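Local coordinates for protein pyruvate kinase (Pseudomonas aeruginosa, PDB 6QXL) that probably catalyses the transfer of phosphate from phosphoenolpyruvate to ADP, giving pyruvate and ATP in the last step of glycolysis, at residues Asp31-Asn36 and Arg61-Leu66; Phe92-Ser97 and Leu144-Leu149; Leu188-Val193 and Lys215-Ala220. All coordinates share one frame; numbering follows the deposited sequence.

Interactions 1 and 3 belong to one closed barrel of eight parallel strands, while interaction 2 lies in a separate sheet of the small domain that pyruvate kinases carry inserted into this barrel. Interaction 1 pairs the second and third barrel strands, 32-36 and 64-68, and interaction 3 pairs the fourth and fifth, 190-193 and 217-222. Their centres are about 11 Å apart, and they touch where strands 64-68 and 190-193 adjoin, Leu65 N probably bonding to Asp189 OD2. Interaction 2 follows in sequence after interaction 1 and before interaction 3, yet its centre lies about 39 and 37 Å from theirs. The chain thus leaves the barrel, builds the outlying sheet and returns to continue the barrel.

Interaction 1 of 3, residues Asp31-Asn36 and Arg61-Leu66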
# COMPACT_ATOMS: atom_id res chain seq x y z
N ASP A 31 5.83 -35.47 10.94
CA ASP A 31 4.58 -35.50 10.19
C ASP A 31 4.70 -36.33 8.90
O ASP A 31 3.69 -36.78 8.37
CB ASP A 31 4.12 -34.07 9.89
CG ASP A 31 4.10 -33.17 11.15
OD1 ASP A 31 3.16 -33.28 12.01
OD2 ASP A 31 5.05 -32.34 11.30
N VAL A 32 5.92 -36.52 8.39
CA VAL A 32 6.13 -37.30 7.16
C VAL A 32 7.45 -38.05 7.28
O VAL A 32 8.46 -37.48 7.68
CB VAL A 32 6.20 -36.40 5.92
CG1 VAL A 32 6.43 -37.22 4.65
CG2 VAL A 32 4.94 -35.60 5.79
N ALA A 33 7.43 -39.33 6.93
CA ALA A 33 8.63 -40.13 6.87
C ALA A 33 9.01 -40.30 5.41
O ALA A 33 8.18 -40.72 4.59
CB ALA A 33 8.40 -41.49 7.51
N ARG A 34 10.26 -39.96 5.08
CA ARG A 34 10.75 -40.06 3.72
C ARG A 34 11.58 -41.34 3.59
O ARG A 34 12.47 -41.60 4.41
CB ARG A 34 11.60 -38.83 3.37
CG ARG A 34 12.42 -38.91 2.09
CD ARG A 34 12.99 -37.55 1.78
NE ARG A 34 13.91 -37.60 0.63
CZ ARG A 34 15.23 -37.78 0.68
NH1 ARG A 34 15.87 -37.92 1.84
NH2 ARG A 34 15.92 -37.80 -0.44
N LEU A 35 11.29 -42.11 2.56
CA LEU A 35 11.99 -43.34 2.28
C LEU A 35 12.78 -43.07 1.02
O LEU A 35 12.20 -42.92 -0.06
CB LEU A 35 11.01 -44.49 2.07
CG LEU A 35 9.91 -44.64 3.12
CD1 LEU A 35 9.07 -45.87 2.74
CD2 LEU A 35 10.44 -44.82 4.52
N ASN A 36 14.11 -42.99 1.16
CA ASN A 36 14.95 -42.64 0.04
C ASN A 36 15.32 -43.90 -0.71
O ASN A 36 16.07 -44.72 -0.20
CB ASN A 36 16.19 -41.88 0.54
CG ASN A 36 17.10 -41.42 -0.58
OD1 ASN A 36 16.76 -41.50 -1.76
ND2 ASN A 36 18.26 -40.95 -0.21
N ARG A 61 -1.62 -40.44 15.75
CA ARG A 61 -0.96 -39.50 14.88
C ARG A 61 -1.13 -39.96 13.44
O ARG A 61 -1.35 -41.14 13.15
CB ARG A 61 0.53 -39.41 15.22
CG ARG A 61 0.82 -38.80 16.58
CD ARG A 61 0.91 -37.31 16.49
NE ARG A 61 1.97 -36.88 15.60
CZ ARG A 61 2.14 -35.63 15.15
NH1 ARG A 61 1.34 -34.65 15.57
NH2 ARG A 61 3.17 -35.34 14.34
N PHE A 62 -1.01 -38.99 12.54
CA PHE A 62 -1.21 -39.24 11.13
C PHE A 62 0.05 -38.82 10.43
O PHE A 62 0.31 -37.63 10.25
CB PHE A 62 -2.45 -38.50 10.63
CG PHE A 62 -3.68 -38.92 11.34
CD1 PHE A 62 -4.03 -38.33 12.57
CD2 PHE A 62 -4.46 -39.97 10.85
CE1 PHE A 62 -5.14 -38.75 13.26
CE2 PHE A 62 -5.59 -40.38 11.53
CZ PHE A 62 -5.91 -39.79 12.74
N VAL A 63 0.87 -39.81 10.08
CA VAL A 63 2.14 -39.60 9.44
C VAL A 63 2.07 -40.11 8.00
O VAL A 63 1.78 -41.27 7.75
CB VAL A 63 3.26 -40.32 10.20
CG1 VAL A 63 4.60 -40.17 9.47
CG2 VAL A 63 3.34 -39.79 11.64
N ALA A 64 2.35 -39.23 7.05
CA ALA A 64 2.41 -39.64 5.65
C ALA A 64 3.72 -40.34 5.37
O ALA A 64 4.69 -40.19 6.12
CB ALA A 64 2.26 -38.43 4.74
N LEU A 65 3.73 -41.10 4.27
CA LEU A 65 4.92 -41.74 3.77
C LEU A 65 5.23 -41.19 2.41
O LEU A 65 4.39 -41.20 1.51
CB LEU A 65 4.74 -43.26 3.68
CG LEU A 65 4.44 -44.02 4.96
CD1 LEU A 65 4.61 -45.54 4.71
CD2 LEU A 65 5.30 -43.59 6.14
N LEU A 66 6.46 -40.72 2.26
CA LEU A 66 6.94 -40.16 1.02
C LEU A 66 8.05 -41.06 0.52
O LEU A 66 8.98 -41.39 1.28
CB LEU A 66 7.45 -38.74 1.27
CG LEU A 66 8.00 -38.00 0.05
CD1 LEU A 66 7.72 -36.53 0.19
CD2 LEU A 66 9.48 -38.21 -0.13
O HOH W 1 1.20 -35.11 11.30
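Val32 and Leu66 mesh on the inward-facing side of two parallel strands. The two methyls of Val32 split over the neighbouring strand: CG1, anti to the backbone N (chi1 180°), reaches Leu66 CB at 3.8 Å, while CG2 lies 4.0 Å from Ala64 CB. The valine thus straddles the low alanine and the root of the leucine. Leu66 in turn sends CD2 to 3.7 Å from CG of Arg34, whose extended methylene chain gives Leu66 an apolar surface while its guanidinium runs on to a salt bridge with Asp68, close to the bound malonate. On the other face Ala33 is again the low point, its short CB letting Leu65 CD2 lie beside it at 4.0 Å.

The backbones are joined by alternating parallel-sheet bonds, among them Leu66 N to Ala33 O at 2.9 Å and Leu35 N to Leu66 O at 2.7 Å. At the start of the pair, Arg61 bends at chi2 and chi3 to bring NH2 3.1 Å from Asp31 OD1. This salt bridge is skewed, since NH2 comes from above the carboxylate plane and the two flat groups are turned 55° apart. A water joins OD1 to Phe62 O, while Arg4 and Ile8 N hold OD2, and Arg61 NH2 also reaches Ile30 O.

This is a classic right-handed beta-alpha-beta unit: helix 42-58 connects the strands and packs on Val63 and Leu65, Met417 comes up against Val32 and Leu66, strand 7-11 flanks the 32-36 edge, and strand 190-193 adjoins 64-68, where Leu65 N bonds to Asp189 OD2.

Interaction 2 of 3, residues Phe92-Ser97 and Leu144-Leu149; sequences FRFSTS and LRCRVL
Phe92 and Cys146 face each other in a hydrogen-bonded antiparallel pair, each backbone giving and taking one bond: Phe92 N to Cys146 O at 3.0 Å, and Cys146 N to Phe92 O at 2.7 Å. Two residues along, Phe94 and Leu144 repeat the pattern, with Phe94 N 3.0 Å from Leu144 O and Leu144 N 2.9 Å from Phe94 O. Leu144 O has a further, weaker neighbour in the CA-H of Arg93, the CA standing 3.2 Å away.

Between these pairs, Arg93 and Arg145 form the non-hydrogen-bonded pair, and their backbone polar groups turn outward to other strands: those of Arg93 bond with Glu106 and Val108, those of Arg145 with Glu137. The strands thus sit inside the mixed sheet of the small beta domain that pyruvate kinases insert into their barrel, with strand 107-109 beyond one and 132-139 beyond the other.

On the more open face the two arginine stems run side by side, CG of Arg93 3.8 Å from CG of Arg145. Long chains suit this place, because their methylenes pack while the charges reach outward. Glu143 answers both: OE2 takes Arg93 NH1 and OE1 takes Arg145 NE, with Glu138 binding Arg145 NH1.

The opposite face is apolar. Cys146 SG, held beside its backbone N by chi1 of -53°, meets the Phe94 ring at its edge, 3.9 Å from CE2; a small, weakly polar sulfur fits well at a ring edge in such surroundings. CD2 of Phe92 lies over one face of that ring, displaced toward its rim. Farther on, Ser95 OG accepts from Ser97 N at 3.2 Å, an ST turn where the strand ends.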
# COMPACT_ATOMS: atom_id res chain seq x y z
N PHE A 92 43.38 -36.82 -11.51
CA PHE A 92 42.40 -37.87 -11.35
C PHE A 92 41.57 -38.03 -12.61
O PHE A 92 41.31 -37.05 -13.31
CB PHE A 92 41.52 -37.61 -10.14
CG PHE A 92 40.73 -38.78 -9.69
CD1 PHE A 92 41.34 -39.78 -8.96
CD2 PHE A 92 39.39 -38.93 -10.05
CE1 PHE A 92 40.63 -40.92 -8.57
CE2 PHE A 92 38.67 -40.05 -9.65
CZ PHE A 92 39.30 -41.05 -8.91
N ARG A 93 41.15 -39.26 -12.87
CA ARG A 93 40.46 -39.58 -14.11
C ARG A 93 39.18 -40.34 -13.88
O ARG A 93 39.10 -41.21 -13.00
CB ARG A 93 41.36 -40.45 -15.00
CG ARG A 93 42.54 -39.73 -15.61
CD ARG A 93 43.36 -40.67 -16.49
NE ARG A 93 43.97 -41.78 -15.78
CZ ARG A 93 43.81 -43.09 -16.07
NH1 ARG A 93 43.00 -43.50 -17.02
NH2 ARG A 93 44.45 -44.00 -15.37
N PHE A 94 38.19 -40.03 -14.71
CA PHE A 94 36.93 -40.75 -14.75
C PHE A 94 36.87 -41.46 -16.11
O PHE A 94 36.91 -40.77 -17.14
CB PHE A 94 35.77 -39.78 -14.61
CG PHE A 94 35.80 -38.98 -13.34
CD1 PHE A 94 35.36 -39.52 -12.16
CD2 PHE A 94 36.30 -37.68 -13.34
CE1 PHE A 94 35.41 -38.80 -10.99
CE2 PHE A 94 36.35 -36.97 -12.15
CZ PHE A 94 35.90 -37.54 -10.98
N SER A 95 36.80 -42.80 -16.11
CA SER A 95 36.94 -43.54 -17.36
C SER A 95 35.83 -44.55 -17.55
O SER A 95 35.59 -45.43 -16.65
CB SER A 95 38.30 -44.28 -17.44
OG SER A 95 38.43 -44.97 -18.68
N THR A 96 35.24 -44.55 -18.72
CA THR A 96 34.25 -45.55 -19.08
C THR A 96 34.87 -46.88 -19.41
O THR A 96 34.20 -47.90 -19.37
CB THR A 96 33.41 -45.09 -20.30
OG1 THR A 96 34.27 -44.86 -21.38
CG2 THR A 96 32.61 -43.81 -19.96
N SER A 97 36.15 -46.92 -19.70
CA SER A 97 36.84 -48.18 -20.01
C SER A 97 37.60 -48.76 -18.80
O SER A 97 38.13 -49.86 -18.84
CB SER A 97 37.75 -47.98 -21.26
OG SER A 97 38.73 -47.07 -21.02
N LEU A 144 37.65 -38.44 -18.72
CA LEU A 144 37.91 -37.06 -18.38
C LEU A 144 39.13 -37.04 -17.46
O LEU A 144 39.19 -37.79 -16.48
CB LEU A 144 36.74 -36.43 -17.67
CG LEU A 144 35.43 -36.28 -18.44
CD1 LEU A 144 34.38 -35.64 -17.53
CD2 LEU A 144 35.51 -35.40 -19.69
N ARG A 145 40.11 -36.20 -17.80
CA ARG A 145 41.33 -36.08 -17.02
C ARG A 145 41.30 -34.77 -16.27
O ARG A 145 41.23 -33.69 -16.88
CB ARG A 145 42.54 -36.10 -17.93
CG ARG A 145 42.75 -37.44 -18.61
CD ARG A 145 43.70 -37.35 -19.78
NE ARG A 145 43.52 -38.51 -20.65
CZ ARG A 145 43.81 -38.59 -21.93
NH1 ARG A 145 44.46 -37.57 -22.50
NH2 ARG A 145 43.59 -39.72 -22.58
N CYS A 146 41.35 -34.86 -14.94
CA CYS A 146 41.04 -33.72 -14.09
C CYS A 146 42.14 -33.38 -13.10
O CYS A 146 43.04 -34.19 -12.81
CB CYS A 146 39.75 -34.01 -13.31
SG CYS A 146 38.35 -34.51 -14.35
N ARG A 147 42.06 -32.16 -12.59
CA ARG A 147 42.87 -31.69 -11.47
C ARG A 147 41.94 -31.41 -10.29
O ARG A 147 40.87 -30.81 -10.47
CB ARG A 147 43.61 -30.41 -11.87
CG ARG A 147 44.72 -30.02 -10.91
CD ARG A 147 45.45 -28.77 -11.32
NE ARG A 147 44.65 -27.55 -11.20
CZ ARG A 147 44.10 -26.85 -12.19
NH1 ARG A 147 44.21 -27.24 -13.47
NH2 ARG A 147 43.42 -25.75 -11.92
N VAL A 148 42.36 -31.81 -9.10
CA VAL A 148 41.57 -31.57 -7.90
C VAL A 148 41.73 -30.11 -7.45
O VAL A 148 42.85 -29.61 -7.28
CB VAL A 148 41.98 -32.53 -6.76
CG1 VAL A 148 41.24 -32.20 -5.46
CG2 VAL A 148 41.76 -33.98 -7.18
N LEU A 149 40.60 -29.43 -7.30
CA LEU A 149 40.56 -28.05 -6.79
C LEU A 149 40.35 -28.04 -5.28
O LEU A 149 40.96 -27.24 -4.57
CB LEU A 149 39.46 -27.26 -7.47
CG LEU A 149 39.73 -26.93 -8.95
CD1 LEU A 149 38.63 -26.01 -9.48
CD2 LEU A 149 41.15 -26.37 -9.24

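Interaction 3 of 3, residues Leu188-Val193 and Lys215-Ala220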
# COMPACT_ATOMS: atom_id res chain seq x y z
N LEU A 188 2.00 -45.72 -0.82
CA LEU A 188 2.65 -44.52 -0.35
C LEU A 188 1.77 -43.30 -0.62
O LEU A 188 1.08 -43.23 -1.63
CB LEU A 188 4.02 -44.35 -1.00
CG LEU A 188 5.08 -45.42 -0.68
CD1 LEU A 188 6.41 -44.99 -1.24
CD2 LEU A 188 5.19 -45.68 0.82
N ASP A 189 1.81 -42.35 0.30
CA ASP A 189 1.01 -41.14 0.20
C ASP A 189 1.61 -40.11 -0.76
O ASP A 189 0.88 -39.40 -1.45
CB ASP A 189 0.84 -40.56 1.59
CG ASP A 189 0.30 -41.58 2.56
OD1 ASP A 189 -0.83 -42.04 2.37
OD2 ASP A 189 1.02 -41.99 3.47
N TYR A 190 2.95 -40.03 -0.81
CA TYR A 190 3.65 -39.11 -1.70
C TYR A 190 4.78 -39.84 -2.40
O TYR A 190 5.43 -40.70 -1.81
CB TYR A 190 4.22 -37.91 -0.92
CG TYR A 190 3.19 -36.94 -0.43
CD1 TYR A 190 2.64 -35.99 -1.28
CD2 TYR A 190 2.75 -36.98 0.88
CE1 TYR A 190 1.69 -35.10 -0.82
CE2 TYR A 190 1.80 -36.08 1.35
CZ TYR A 190 1.30 -35.14 0.50
OH TYR A 190 0.34 -34.29 0.97
N VAL A 191 5.02 -39.46 -3.64
CA VAL A 191 6.17 -39.93 -4.41
C VAL A 191 6.89 -38.71 -4.97
O VAL A 191 6.26 -37.85 -5.58
CB VAL A 191 5.74 -40.84 -5.55
CG1 VAL A 191 6.90 -41.15 -6.49
CG2 VAL A 191 5.19 -42.13 -4.98
N ALA A 192 8.20 -38.65 -4.77
CA ALA A 192 9.01 -37.52 -5.21
C ALA A 192 9.85 -37.89 -6.41
O ALA A 192 10.55 -38.91 -6.39
CB ALA A 192 9.89 -37.02 -4.10
N VAL A 193 9.78 -37.07 -7.45
CA VAL A 193 10.56 -37.27 -8.67
C VAL A 193 11.82 -36.42 -8.59
O VAL A 193 11.75 -35.23 -8.33
CB VAL A 193 9.74 -36.87 -9.89
CG1 VAL A 193 10.54 -37.02 -11.17
CG2 VAL A 193 8.49 -37.71 -9.95
N LYS A 215 -2.11 -44.28 -5.79
CA LYS A 215 -2.92 -43.11 -5.47
C LYS A 215 -2.11 -41.94 -4.92
O LYS A 215 -2.67 -40.91 -4.55
CB LYS A 215 -4.02 -43.52 -4.47
CG LYS A 215 -5.05 -44.46 -5.10
CD LYS A 215 -6.08 -43.71 -5.97
CE LYS A 215 -6.81 -44.63 -6.95
NZ LYS A 215 -7.84 -45.44 -6.25
N ALA A 216 -0.79 -42.08 -4.88
CA ALA A 216 0.06 -41.06 -4.28
C ALA A 216 0.01 -39.75 -5.04
O ALA A 216 -0.22 -39.72 -6.25
CB ALA A 216 1.50 -41.54 -4.21
N TRP A 217 0.24 -38.68 -4.29
CA TRP A 217 0.47 -37.36 -4.87
C TRP A 217 1.94 -37.21 -5.22
O TRP A 217 2.81 -37.77 -4.56
CB TRP A 217 0.02 -36.28 -3.89
CG TRP A 217 -1.43 -35.94 -3.97
CD1 TRP A 217 -2.41 -36.69 -4.55
CD2 TRP A 217 -2.07 -34.78 -3.45
NE1 TRP A 217 -3.62 -36.07 -4.41
CE2 TRP A 217 -3.44 -34.88 -3.76
CE3 TRP A 217 -1.62 -33.66 -2.73
CZ2 TRP A 217 -4.37 -33.90 -3.39
CZ3 TRP A 217 -2.55 -32.68 -2.38
CH2 TRP A 217 -3.91 -32.83 -2.70
N LEU A 218 2.21 -36.45 -6.26
CA LEU A 218 3.54 -36.30 -6.81
C LEU A 218 4.26 -35.04 -6.33
O LEU A 218 3.70 -33.95 -6.38
CB LEU A 218 3.50 -36.28 -8.31
CG LEU A 218 3.29 -37.62 -8.99
CD1 LEU A 218 3.24 -37.35 -10.49
CD2 LEU A 218 4.42 -38.59 -8.68
N VAL A 219 5.52 -35.20 -5.92
CA VAL A 219 6.36 -34.10 -5.52
C VAL A 219 7.45 -33.87 -6.55
O VAL A 219 8.24 -34.77 -6.80
CB VAL A 219 7.03 -34.36 -4.17
CG1 VAL A 219 7.80 -33.12 -3.72
CG2 VAL A 219 5.99 -34.75 -3.13
N ALA A 220 7.50 -32.68 -7.12
CA ALA A 220 8.59 -32.30 -8.01
C ALA A 220 9.74 -31.71 -7.23
O ALA A 220 9.58 -30.69 -6.57
CB ALA A 220 8.12 -31.31 -9.06
O HOH W 2 0.28 -45.09 -4.08
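Tyr190 and Trp217 stand side by side on neighbouring parallel strands of the pyruvate kinase TIM barrel, the strands of a beta-alpha-beta unit whose connecting helix is 199-211. Tyr190 CE1 lies 3.7 Å from Trp217 CB, so the phenol ring packs on the root of the tryptophan rather than stacking on its indole. A chi1 of -71° puts Tyr190 CG beside its backbone N and lays the ring along Trp217.

The dense part runs from here along the strands. Trp217 N gives a bond to Asp189 O, Val191 N to Trp217 O, Val219 N to Val191 O at 2.8 Å, and Val193 N to Val219 O also at 2.8 Å. Ala216 points its methyl at the facing strand, CB 3.8 Å from Val191 CG2. Ala192 CB sits 3.9 Å from Val219 CB; a small residue opposite a branched one suits strands whose CA atoms approach closely here. On the outward face Val191 CB meets Leu218 CD2 at 4.1 Å, and Val193 and Leu218 press on helix 199-211.

The looser side is confined to two residues. Lys215 is exposed and its long chain leads away, suiting a loop at the surface; the indole of Trp217, partly exposed, makes a cation-pi contact with Arg414, whose O bonds to Tyr190 OH. A water lies between the two chain starts, donating to Leu188 O at 3.2 Å and accepting weakly from Lys215 N at 3.0 Å.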